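Local coordinates for EGF family domain-containing protein (Toxoplasma gondii, PDB 4Z80) that binds a RON2-like peptide and, as a parasite surface antigen of the AMA family, probably takes part in host-cell invasion at the moving junction, at residues V353-V358 against K365-R370; R18-K23 against S431-C436; E379-R384 against G425-Y430; Q383-L388 against H404-V409. All blocks are in the same frame, centred on the assembly; numbering follows the deposited sequence.

Contact 1. Residues V353-V358 against K365-R370; sequences VRWGVV and KPMNAR
V357 and K365 make an antiparallel hydrogen-bonded backbone pair: V357 N donates a hydrogen bond to K365 O at 2.9 Å, and K365 N returns the bond to V357 O, also 2.9 Å. Both bonds are fairly straight, at 158° and 168°. One residue along, G356 faces P366 as a non-hydrogen-bonded pair. Beyond it the ladder frays, since M367 N reaches W355 O only weakly, at 3.3 Å, and P366 CA adds a CH···O contact to the same oxygen.

The apolar contacts lie around this ladder. V357 CG2 rests 3.8 Å from both CG and CE of the outstretched K365. M367 lays CG 3.6 Å from G356 CA, and a bend at chi3 (-66°) brings its CE to 3.7 Å from W355 CB. V357 CG1 meets the middle of the same methionine, the two side chains crossing at about a right angle.

R354 lies side by side with P366, its NH2 3.6 Å from P366 CG, while its NH1 forms a salt bridge with E468. Together these contacts build the beta hairpin of strands 353-359 and 363-366, which strand 436-440 extends to a three-stranded antiparallel sheet.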
# COMPACT_ATOMS: atom_id res chain seq x y z
N VAL A 353 -29.00 5.73 -2.33
CA VAL A 353 -28.86 6.54 -3.53
C VAL A 353 -28.50 5.69 -4.74
O VAL A 353 -28.03 4.56 -4.59
CB VAL A 353 -27.80 7.66 -3.36
CG1 VAL A 353 -28.34 8.77 -2.43
CG2 VAL A 353 -26.48 7.09 -2.84
N ARG A 354 -28.74 6.28 -5.91
CA ARG A 354 -28.48 5.67 -7.22
C ARG A 354 -27.60 6.61 -8.05
O ARG A 354 -27.88 7.81 -8.12
CB ARG A 354 -29.78 5.40 -7.97
CG ARG A 354 -30.85 4.65 -7.21
CD ARG A 354 -32.25 5.00 -7.71
NE ARG A 354 -32.45 4.67 -9.12
CZ ARG A 354 -33.47 5.09 -9.85
NH1 ARG A 354 -34.40 5.89 -9.33
NH2 ARG A 354 -33.57 4.73 -11.13
N TRP A 355 -26.56 6.09 -8.72
CA TRP A 355 -25.74 6.93 -9.59
C TRP A 355 -26.53 7.51 -10.75
O TRP A 355 -27.30 6.79 -11.40
CB TRP A 355 -24.56 6.14 -10.18
CG TRP A 355 -23.63 5.55 -9.17
CD1 TRP A 355 -23.50 4.23 -8.84
CD2 TRP A 355 -22.68 6.25 -8.36
NE1 TRP A 355 -22.54 4.07 -7.88
CE2 TRP A 355 -22.02 5.29 -7.57
CE3 TRP A 355 -22.32 7.60 -8.23
CZ2 TRP A 355 -21.03 5.64 -6.65
CZ3 TRP A 355 -21.34 7.94 -7.33
CH2 TRP A 355 -20.71 6.97 -6.54
N GLY A 356 -26.31 8.79 -11.05
CA GLY A 356 -26.96 9.41 -12.19
C GLY A 356 -26.14 10.48 -12.88
O GLY A 356 -25.00 10.76 -12.49
N VAL A 357 -26.73 11.07 -13.91
CA VAL A 357 -26.16 12.23 -14.59
C VAL A 357 -27.24 13.31 -14.63
O VAL A 357 -28.42 13.00 -14.52
CB VAL A 357 -25.67 11.90 -16.02
CG1 VAL A 357 -24.51 10.90 -15.96
CG2 VAL A 357 -26.81 11.36 -16.88
N VAL A 358 -26.84 14.57 -14.76
CA VAL A 358 -27.80 15.66 -14.67
C VAL A 358 -28.70 15.65 -15.90
O VAL A 358 -28.25 15.38 -17.02
CB VAL A 358 -27.10 17.02 -14.53
CG1 VAL A 358 -28.11 18.17 -14.59
CG2 VAL A 358 -26.34 17.08 -13.21
N LYS A 365 -31.00 11.76 -13.86
CA LYS A 365 -31.48 10.52 -14.44
C LYS A 365 -30.44 9.43 -14.22
O LYS A 365 -29.24 9.71 -14.19
CB LYS A 365 -31.79 10.69 -15.93
CG LYS A 365 -30.61 11.14 -16.78
CD LYS A 365 -31.02 11.31 -18.24
CE LYS A 365 -29.85 11.79 -19.08
NZ LYS A 365 -30.25 12.03 -20.50
N PRO A 366 -30.90 8.18 -14.02
CA PRO A 366 -29.92 7.13 -13.76
C PRO A 366 -29.00 6.94 -14.95
O PRO A 366 -29.39 7.17 -16.10
CB PRO A 366 -30.78 5.89 -13.50
CG PRO A 366 -32.10 6.20 -14.10
CD PRO A 366 -32.28 7.68 -13.97
N MET A 367 -27.77 6.55 -14.66
CA MET A 367 -26.82 6.26 -15.71
C MET A 367 -27.30 5.02 -16.46
O MET A 367 -28.14 4.27 -15.95
CB MET A 367 -25.42 6.06 -15.12
CG MET A 367 -24.94 7.24 -14.26
SD MET A 367 -23.15 7.43 -14.17
CE MET A 367 -22.67 5.95 -13.30
N ASN A 368 -26.77 4.83 -17.66
CA ASN A 368 -27.11 3.67 -18.47
C ASN A 368 -26.20 2.50 -18.13
O ASN A 368 -24.99 2.57 -18.33
CB ASN A 368 -26.99 4.00 -19.96
CG ASN A 368 -28.00 5.04 -20.41
OD1 ASN A 368 -29.15 5.04 -19.97
ND2 ASN A 368 -27.56 5.94 -21.29
N ALA A 369 -26.80 1.42 -17.62
CA ALA A 369 -26.04 0.25 -17.20
C ALA A 369 -25.34 -0.38 -18.39
O ALA A 369 -25.91 -0.49 -19.48
CB ALA A 369 -26.95 -0.77 -16.53
N ARG A 370 -24.09 -0.76 -18.18
CA ARG A 370 -23.34 -1.57 -19.13
C ARG A 370 -23.71 -3.04 -18.98
O ARG A 370 -23.67 -3.81 -19.95
CB ARG A 370 -21.84 -1.42 -18.90
CG ARG A 370 -21.30 -0.00 -19.05
CD ARG A 370 -21.41 0.53 -20.46
NE ARG A 370 -20.86 -0.41 -21.44
CZ ARG A 370 -19.57 -0.57 -21.70
NH1 ARG A 370 -18.65 0.14 -21.06
NH2 ARG A 370 -19.19 -1.47 -22.61

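Contact 2. Residues R18-K23 against S431-C436; sequences RFNIPK and STVPEC
Where the 3-10 turn at F19 gives way to helix 21-24, the backbone passes the loop at V433 and P434, with N20 CA 5.9 Å from V433 CA and F19 CA 7.2 Å from P434 CA. N20 is the centre of an inverse gamma turn, with a weak I21 N to F19 O bond. The main meeting is between the N20 amide and the forked end of V433: OD1 lies 3.5 Å from V433 CG2, and ND2 lies 3.8 Å from V433 CG1, so each polar end of the amide has a methyl beside it. N20 swings its CG anti to the backbone N (chi1 -168°), and this also brings OD1 within a weak bond of K23 N, at 3.4 Å. N20 is thus the N-cap of helix 21-24 as well as the seat for V433. The contact joins the chain's N-terminal region to the loop between strands 424-430 and 436-440. Next to it, F19 CB packs on P434 CG at 4.1 Å, while the phenyl ring leads off elsewhere: R18 CG sits 3.6 Å above the centre of one face, and W355 meets the ring edge-to-face. The backbone carbonyl of F19 accepts a hydrogen bond from W405 NE1, and P434 also touches W405 and W355.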
# COMPACT_ATOMS: atom_id res chain seq x y z
N ARG A 18 -14.98 13.80 -6.80
CA ARG A 18 -14.30 12.79 -5.99
C ARG A 18 -14.64 11.37 -6.46
O ARG A 18 -13.98 10.41 -6.04
CB ARG A 18 -14.63 12.96 -4.50
CG ARG A 18 -16.04 12.54 -4.08
CD ARG A 18 -16.39 13.03 -2.67
NE ARG A 18 -16.12 14.46 -2.56
CZ ARG A 18 -15.89 15.10 -1.42
NH1 ARG A 18 -15.92 14.45 -0.26
NH2 ARG A 18 -15.64 16.40 -1.44
N PHE A 19 -15.64 11.23 -7.32
CA PHE A 19 -16.06 9.92 -7.82
C PHE A 19 -15.57 9.67 -9.24
O PHE A 19 -15.86 8.62 -9.82
CB PHE A 19 -17.59 9.78 -7.74
CG PHE A 19 -18.13 9.92 -6.34
CD1 PHE A 19 -17.86 8.96 -5.38
CD2 PHE A 19 -18.86 11.03 -5.98
CE1 PHE A 19 -18.33 9.10 -4.08
CE2 PHE A 19 -19.34 11.17 -4.69
CZ PHE A 19 -19.07 10.20 -3.74
N ASN A 20 -14.78 10.60 -9.79
CA ASN A 20 -14.26 10.43 -11.15
C ASN A 20 -12.95 9.65 -11.13
O ASN A 20 -11.86 10.20 -11.26
CB ASN A 20 -14.05 11.78 -11.85
CG ASN A 20 -13.80 11.63 -13.33
OD1 ASN A 20 -13.53 10.53 -13.80
ND2 ASN A 20 -13.90 12.73 -14.07
N ILE A 21 -13.10 8.34 -10.99
CA ILE A 21 -11.97 7.46 -10.71
C ILE A 21 -10.95 7.42 -11.85
O ILE A 21 -9.76 7.55 -11.60
CB ILE A 21 -12.49 6.05 -10.34
CG1 ILE A 21 -13.13 6.11 -8.95
CG2 ILE A 21 -11.36 5.01 -10.35
CD1 ILE A 21 -13.85 4.86 -8.53
N PRO A 22 -11.39 7.27 -13.12
CA PRO A 22 -10.35 7.25 -14.16
C PRO A 22 -9.55 8.55 -14.26
O PRO A 22 -8.36 8.52 -14.54
CB PRO A 22 -11.15 7.00 -15.44
CG PRO A 22 -12.35 6.24 -14.97
CD PRO A 22 -12.71 6.93 -13.67
N LYS A 23 -10.19 9.69 -14.00
CA LYS A 23 -9.49 10.97 -14.08
C LYS A 23 -8.54 11.20 -12.91
O LYS A 23 -7.48 11.81 -13.07
CB LYS A 23 -10.51 12.12 -14.15
CG LYS A 23 -9.89 13.50 -14.39
CD LYS A 23 -10.97 14.55 -14.53
CE LYS A 23 -10.41 15.86 -15.07
NZ LYS A 23 -9.61 16.60 -14.05
N SER A 431 -19.87 2.40 -16.58
CA SER A 431 -18.57 2.95 -16.96
C SER A 431 -18.64 4.45 -17.25
O SER A 431 -17.67 5.04 -17.73
CB SER A 431 -18.01 2.21 -18.18
OG SER A 431 -18.85 2.39 -19.31
N THR A 432 -19.79 5.06 -16.94
CA THR A 432 -20.04 6.49 -17.13
C THR A 432 -19.70 7.25 -15.86
O THR A 432 -20.04 6.80 -14.77
CB THR A 432 -21.52 6.76 -17.47
OG1 THR A 432 -21.89 6.02 -18.65
CG2 THR A 432 -21.77 8.25 -17.70
N VAL A 433 -19.04 8.40 -16.00
CA VAL A 433 -18.71 9.25 -14.85
C VAL A 433 -19.99 9.88 -14.30
O VAL A 433 -20.71 10.55 -15.04
CB VAL A 433 -17.70 10.34 -15.25
CG1 VAL A 433 -17.48 11.34 -14.11
CG2 VAL A 433 -16.39 9.71 -15.65
N PRO A 434 -20.26 9.69 -13.00
CA PRO A 434 -21.51 10.22 -12.44
C PRO A 434 -21.46 11.72 -12.13
O PRO A 434 -20.40 12.26 -11.83
CB PRO A 434 -21.68 9.42 -11.15
CG PRO A 434 -20.29 9.13 -10.71
CD PRO A 434 -19.51 8.90 -12.00
N GLU A 435 -22.63 12.37 -12.18
CA GLU A 435 -22.73 13.81 -11.97
C GLU A 435 -23.69 14.16 -10.84
O GLU A 435 -23.73 15.30 -10.39
CB GLU A 435 -23.19 14.52 -13.24
CG GLU A 435 -22.31 14.26 -14.45
CD GLU A 435 -22.98 14.68 -15.75
OE1 GLU A 435 -24.12 15.17 -15.71
OE2 GLU A 435 -22.35 14.49 -16.81
N CYS A 436 -24.50 13.19 -10.43
CA CYS A 436 -25.49 13.40 -9.39
C CYS A 436 -25.97 12.07 -8.83
O CYS A 436 -25.62 11.01 -9.34
CB CYS A 436 -26.68 14.21 -9.92
SG CYS A 436 -27.48 13.52 -11.41

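Contact 3. Residues E379-R384 against G425-Y430; sequences EQCGQR and GKCFFY. With SO4 (sulfate ion), chain H.
C381 and C427 form a disulfide between a helix and the strand it covers, but C427 was modelled in two conformers. In the one described here the sulfurs are not at bonding distance, C381 SG lying 3.4 Å from C427 SG, so the closest approaches around this pair are doubtful as packing distances. The alpha carbons face each other at 5.6 Å. C381 carries its SG anti to the backbone N (chi1 -174°), directed across to the strand.

Two residues along the strand from C427, the phenyl ring of F429 lies against the helix. Its CE1 comes to 4.0 Å from C381 O, with the carbonyl oxygen at the ring edge, near its plane. The adjacent CZ lies 4.1 Å from R384 CB, approached obliquely. Y403 meets the same ring with nearly parallel planes.

Beyond CB the side chain of R384 turns away from the strand: bends at chi2 and chi3 fold the chain back toward a bound sulfate, probably from the crystallisation liquor. NH2 donates to sulfate O2 at 3.1 Å and 149°, with the oxygen at the edge of the guanidinium.

Helix 379-384 and strand 425-430 run nearly parallel, 22° apart with their axes 8.7 Å distant. A helix stapled by a disulfide to the antiparallel sheet beneath it is an arrangement characteristic of the PAN fold, consistent with domain II of this AMA protein.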
# COMPACT_ATOMS: atom_id res chain seq x y z
N GLU A 379 -22.92 -6.84 -0.75
CA GLU A 379 -21.49 -7.13 -0.64
C GLU A 379 -20.95 -7.72 -1.94
O GLU A 379 -19.89 -7.32 -2.42
CB GLU A 379 -21.21 -8.07 0.53
CG GLU A 379 -19.74 -8.42 0.69
CD GLU A 379 -19.49 -9.35 1.86
OE1 GLU A 379 -20.48 -9.77 2.50
OE2 GLU A 379 -18.32 -9.66 2.14
N GLN A 380 -21.68 -8.69 -2.51
CA GLN A 380 -21.29 -9.28 -3.80
C GLN A 380 -21.22 -8.24 -4.91
O GLN A 380 -20.35 -8.29 -5.77
CB GLN A 380 -22.26 -10.39 -4.19
CG GLN A 380 -22.07 -11.66 -3.38
CD GLN A 380 -23.08 -12.73 -3.73
OE1 GLN A 380 -24.16 -12.43 -4.22
NE2 GLN A 380 -22.71 -13.98 -3.50
N CYS A 381 -22.16 -7.29 -4.91
CA CYS A 381 -22.15 -6.20 -5.86
C CYS A 381 -20.85 -5.40 -5.78
O CYS A 381 -20.20 -5.15 -6.80
CB CYS A 381 -23.34 -5.28 -5.59
SG CYS A 381 -23.59 -3.97 -6.77
N GLY A 382 -20.46 -5.02 -4.57
CA GLY A 382 -19.23 -4.28 -4.40
C GLY A 382 -18.00 -5.09 -4.76
O GLY A 382 -17.05 -4.57 -5.35
N GLN A 383 -18.01 -6.37 -4.40
CA GLN A 383 -16.89 -7.26 -4.72
C GLN A 383 -16.72 -7.44 -6.22
O GLN A 383 -15.62 -7.30 -6.75
CB GLN A 383 -17.09 -8.64 -4.08
CG GLN A 383 -16.96 -8.64 -2.57
CD GLN A 383 -17.37 -9.97 -1.96
OE1 GLN A 383 -18.36 -10.58 -2.37
NE2 GLN A 383 -16.61 -10.43 -0.98
N ARG A 384 -17.81 -7.75 -6.90
CA ARG A 384 -17.70 -7.96 -8.34
C ARG A 384 -17.37 -6.66 -9.07
O ARG A 384 -16.63 -6.67 -10.04
CB ARG A 384 -18.98 -8.57 -8.92
CG ARG A 384 -19.14 -10.07 -8.63
CD ARG A 384 -17.92 -10.95 -9.05
NE ARG A 384 -17.75 -11.08 -10.50
CZ ARG A 384 -16.77 -11.79 -11.07
NH1 ARG A 384 -16.69 -11.88 -12.39
NH2 ARG A 384 -15.87 -12.41 -10.33
N GLY A 425 -30.77 -8.72 -4.46
CA GLY A 425 -31.28 -7.80 -5.45
C GLY A 425 -30.41 -7.81 -6.69
O GLY A 425 -29.72 -8.79 -6.97
N LYS A 426 -30.46 -6.71 -7.42
CA LYS A 426 -29.80 -6.60 -8.71
C LYS A 426 -28.68 -5.57 -8.66
O LYS A 426 -28.86 -4.48 -8.11
CB LYS A 426 -30.83 -6.21 -9.76
CG LYS A 426 -30.48 -6.61 -11.16
CD LYS A 426 -31.70 -6.48 -12.06
CE LYS A 426 -31.52 -7.19 -13.38
NZ LYS A 426 -32.63 -8.17 -13.58
N CYS A 427 -27.52 -5.94 -9.21
CA CYS A 427 -26.38 -5.03 -9.36
C CYS A 427 -26.32 -4.47 -10.75
O CYS A 427 -26.29 -5.23 -11.71
CB CYS A 427 -25.06 -5.72 -9.12
SG CYS A 427 -25.02 -6.91 -7.83
N PHE A 428 -26.27 -3.15 -10.87
CA PHE A 428 -26.12 -2.49 -12.16
C PHE A 428 -24.75 -1.86 -12.25
O PHE A 428 -24.38 -1.06 -11.40
CB PHE A 428 -27.20 -1.44 -12.38
CG PHE A 428 -28.58 -2.01 -12.43
CD1 PHE A 428 -29.11 -2.46 -13.62
CD2 PHE A 428 -29.35 -2.10 -11.28
CE1 PHE A 428 -30.38 -2.99 -13.66
CE2 PHE A 428 -30.62 -2.62 -11.32
CZ PHE A 428 -31.14 -3.07 -12.51
N PHE A 429 -23.99 -2.21 -13.29
CA PHE A 429 -22.61 -1.75 -13.44
C PHE A 429 -22.50 -0.65 -14.50
O PHE A 429 -23.12 -0.73 -15.56
CB PHE A 429 -21.70 -2.92 -13.83
CG PHE A 429 -21.66 -4.04 -12.83
CD1 PHE A 429 -20.93 -3.92 -11.67
CD2 PHE A 429 -22.32 -5.23 -13.08
CE1 PHE A 429 -20.87 -4.96 -10.76
CE2 PHE A 429 -22.28 -6.27 -12.17
CZ PHE A 429 -21.55 -6.13 -11.00
N TYR A 430 -21.68 0.36 -14.20
CA TYR A 430 -21.53 1.52 -15.06
C TYR A 430 -20.08 1.84 -15.39
O TYR A 430 -19.19 1.64 -14.55
CB TYR A 430 -22.15 2.75 -14.39
CG TYR A 430 -23.57 2.56 -13.91
CD1 TYR A 430 -24.63 2.54 -14.80
CD2 TYR A 430 -23.85 2.43 -12.55
CE1 TYR A 430 -25.92 2.38 -14.36
CE2 TYR A 430 -25.13 2.27 -12.10
CZ TYR A 430 -26.17 2.25 -13.01
OH TYR A 430 -27.45 2.09 -12.54
S SO4 H . -16.37 -14.74 -7.48
O1 SO4 H . -15.44 -15.25 -8.50
O2 SO4 H . -16.31 -13.28 -7.44
O3 SO4 H . -16.03 -15.34 -6.19
O4 SO4 H . -17.74 -15.11 -7.83

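Contact 4. Residues Q383-L388 against H404-V409; sequences QRLFML and HWATFV. With SO4 (sulfate ion), chain H.
L385 carries the whole contact, its two methyls straddling the start of strand 405-410. With CG anti to the backbone N, chi1 of 175° directs the branch at the strand. CD1 lies against the peptide link between H404 and W405, 3.8 Å from H404 C and 3.6 Å from W405 N, while CD2 takes the next one, 3.7 Å from A406 N and 3.8 Å from A406 CB. The interaction is purely apolar packing against backbone and a methyl.

F386 points the other way and finds its partners elsewhere, a cation-pi contact with K322 and an edge-to-face one with Y57. M387 lies beside a bound sulfate ion, probably from the crystallisation liquor, with SD 3.3 Å and CE 3.4 Å from sulfate O2. At L388 the helix ends: L388 N bonds L385 O at 3.1 Å, with a weaker link to R384 O.

On the strand side, H404 and W405 turn away from the helix, and H404 ND1 is hydrogen-bonded to S448 OG. L385 also touches F429 and Y403, and A406 touches C381, so L385 is a residue by which helix 378-387 packs on the paired strands 405-410 and 424-430, with helix 21-24 packed on H404 and W405.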
# COMPACT_ATOMS: atom_id res chain seq x y z
N GLN A 383 -18.01 -6.37 -4.40
CA GLN A 383 -16.89 -7.26 -4.72
C GLN A 383 -16.72 -7.44 -6.22
O GLN A 383 -15.62 -7.30 -6.75
CB GLN A 383 -17.09 -8.64 -4.08
CG GLN A 383 -16.96 -8.64 -2.57
CD GLN A 383 -17.37 -9.97 -1.96
OE1 GLN A 383 -18.36 -10.58 -2.37
NE2 GLN A 383 -16.61 -10.43 -0.98
N ARG A 384 -17.81 -7.75 -6.90
CA ARG A 384 -17.70 -7.96 -8.34
C ARG A 384 -17.37 -6.66 -9.07
O ARG A 384 -16.63 -6.67 -10.04
CB ARG A 384 -18.98 -8.57 -8.92
CG ARG A 384 -19.14 -10.07 -8.63
CD ARG A 384 -17.92 -10.95 -9.05
NE ARG A 384 -17.75 -11.08 -10.50
CZ ARG A 384 -16.77 -11.79 -11.07
NH1 ARG A 384 -16.69 -11.88 -12.39
NH2 ARG A 384 -15.87 -12.41 -10.33
N LEU A 385 -17.90 -5.53 -8.61
CA LEU A 385 -17.50 -4.24 -9.18
C LEU A 385 -15.98 -4.08 -9.16
O LEU A 385 -15.35 -3.74 -10.16
CB LEU A 385 -18.17 -3.09 -8.44
CG LEU A 385 -17.74 -1.69 -8.88
CD1 LEU A 385 -18.09 -1.43 -10.34
CD2 LEU A 385 -18.39 -0.64 -7.99
N PHE A 386 -15.38 -4.33 -8.00
CA PHE A 386 -13.94 -4.27 -7.81
C PHE A 386 -13.21 -5.19 -8.80
O PHE A 386 -12.25 -4.78 -9.46
CB PHE A 386 -13.62 -4.64 -6.35
CG PHE A 386 -12.15 -4.68 -6.00
CD1 PHE A 386 -11.30 -3.62 -6.27
CD2 PHE A 386 -11.64 -5.79 -5.33
CE1 PHE A 386 -9.98 -3.67 -5.91
CE2 PHE A 386 -10.31 -5.84 -4.96
CZ PHE A 386 -9.48 -4.79 -5.25
N MET A 387 -13.70 -6.42 -8.91
CA MET A 387 -13.07 -7.43 -9.76
C MET A 387 -13.29 -7.17 -11.25
O MET A 387 -12.58 -7.74 -12.07
CB MET A 387 -13.60 -8.82 -9.40
CG MET A 387 -13.31 -9.24 -7.97
SD MET A 387 -14.26 -10.67 -7.41
CE MET A 387 -13.30 -11.98 -8.14
N LEU A 388 -14.25 -6.31 -11.59
CA LEU A 388 -14.58 -5.99 -12.98
C LEU A 388 -14.18 -4.56 -13.35
O LEU A 388 -14.62 -4.02 -14.36
CB LEU A 388 -16.09 -6.18 -13.22
CG LEU A 388 -16.68 -7.58 -13.06
CD1 LEU A 388 -18.19 -7.53 -13.21
CD2 LEU A 388 -16.06 -8.52 -14.09
N HIS A 404 -16.57 1.25 -12.73
CA HIS A 404 -16.10 1.83 -11.47
C HIS A 404 -17.21 2.26 -10.54
O HIS A 404 -16.93 2.70 -9.42
CB HIS A 404 -15.19 3.02 -11.75
CG HIS A 404 -13.92 2.62 -12.41
ND1 HIS A 404 -12.97 1.86 -11.77
CD2 HIS A 404 -13.48 2.79 -13.68
CE1 HIS A 404 -11.97 1.61 -12.61
NE2 HIS A 404 -12.27 2.16 -13.78
N TRP A 405 -18.45 2.13 -10.99
CA TRP A 405 -19.63 2.53 -10.22
C TRP A 405 -20.68 1.45 -10.39
O TRP A 405 -20.88 0.96 -11.50
CB TRP A 405 -20.17 3.88 -10.71
CG TRP A 405 -19.11 4.92 -10.83
CD1 TRP A 405 -18.72 5.81 -9.87
CD2 TRP A 405 -18.27 5.16 -11.97
NE1 TRP A 405 -17.69 6.60 -10.35
CE2 TRP A 405 -17.40 6.21 -11.63
CE3 TRP A 405 -18.17 4.59 -13.24
CZ2 TRP A 405 -16.45 6.71 -12.52
CZ3 TRP A 405 -17.23 5.08 -14.11
CH2 TRP A 405 -16.37 6.12 -13.75
N ALA A 406 -21.34 1.09 -9.29
CA ALA A 406 -22.47 0.19 -9.34
C ALA A 406 -23.59 0.68 -8.44
O ALA A 406 -23.34 1.27 -7.39
CB ALA A 406 -22.07 -1.22 -8.93
N THR A 407 -24.82 0.42 -8.86
CA THR A 407 -26.00 0.68 -8.05
C THR A 407 -26.62 -0.66 -7.74
O THR A 407 -26.95 -1.42 -8.66
CB THR A 407 -27.05 1.56 -8.77
OG1 THR A 407 -26.50 2.87 -9.01
CG2 THR A 407 -28.34 1.69 -7.95
N PHE A 408 -26.76 -0.94 -6.45
CA PHE A 408 -27.45 -2.13 -5.98
C PHE A 408 -28.90 -1.78 -5.69
O PHE A 408 -29.16 -0.80 -5.00
CB PHE A 408 -26.78 -2.70 -4.74
CG PHE A 408 -27.48 -3.89 -4.17
CD1 PHE A 408 -27.30 -5.14 -4.74
CD2 PHE A 408 -28.29 -3.78 -3.06
CE1 PHE A 408 -27.93 -6.25 -4.23
CE2 PHE A 408 -28.93 -4.89 -2.53
CZ PHE A 408 -28.74 -6.13 -3.11
N VAL A 409 -29.82 -2.55 -6.25
CA VAL A 409 -31.24 -2.35 -6.01
C VAL A 409 -31.79 -3.59 -5.32
O VAL A 409 -31.91 -4.65 -5.93
CB VAL A 409 -32.00 -2.09 -7.33
CG1 VAL A 409 -33.49 -1.81 -7.05
CG2 VAL A 409 -31.36 -0.93 -8.09
S SO4 H . -16.37 -14.74 -7.48
O1 SO4 H . -15.44 -15.25 -8.50
O2 SO4 H . -16.31 -13.28 -7.44
O3 SO4 H . -16.03 -15.34 -6.19
O4 SO4 H . -17.74 -15.11 -7.83

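Overall arrangement
The four contacts lie on the same side of the chain's centre. Contacts 3 and 4 are practically one, their centres 4 Å apart: both start from helix 378-387 and meet neighbouring strands, 424-430 and 405-410, of the four-stranded sheet. Contact 1, in the separate three-stranded sheet, sits about 13 Å from contact 4 and 14 Å from contact 3, centre to centre. W355 links it to 405-410, and R370 N bonds F429 O. Contact 2 closes the loop that holds all the others and lies about 11 Å from contact 1. Along the chain, contact 1 closes before contacts 3 and 4 open. The N-terminal region is thus joined to both sheets of one compact unit.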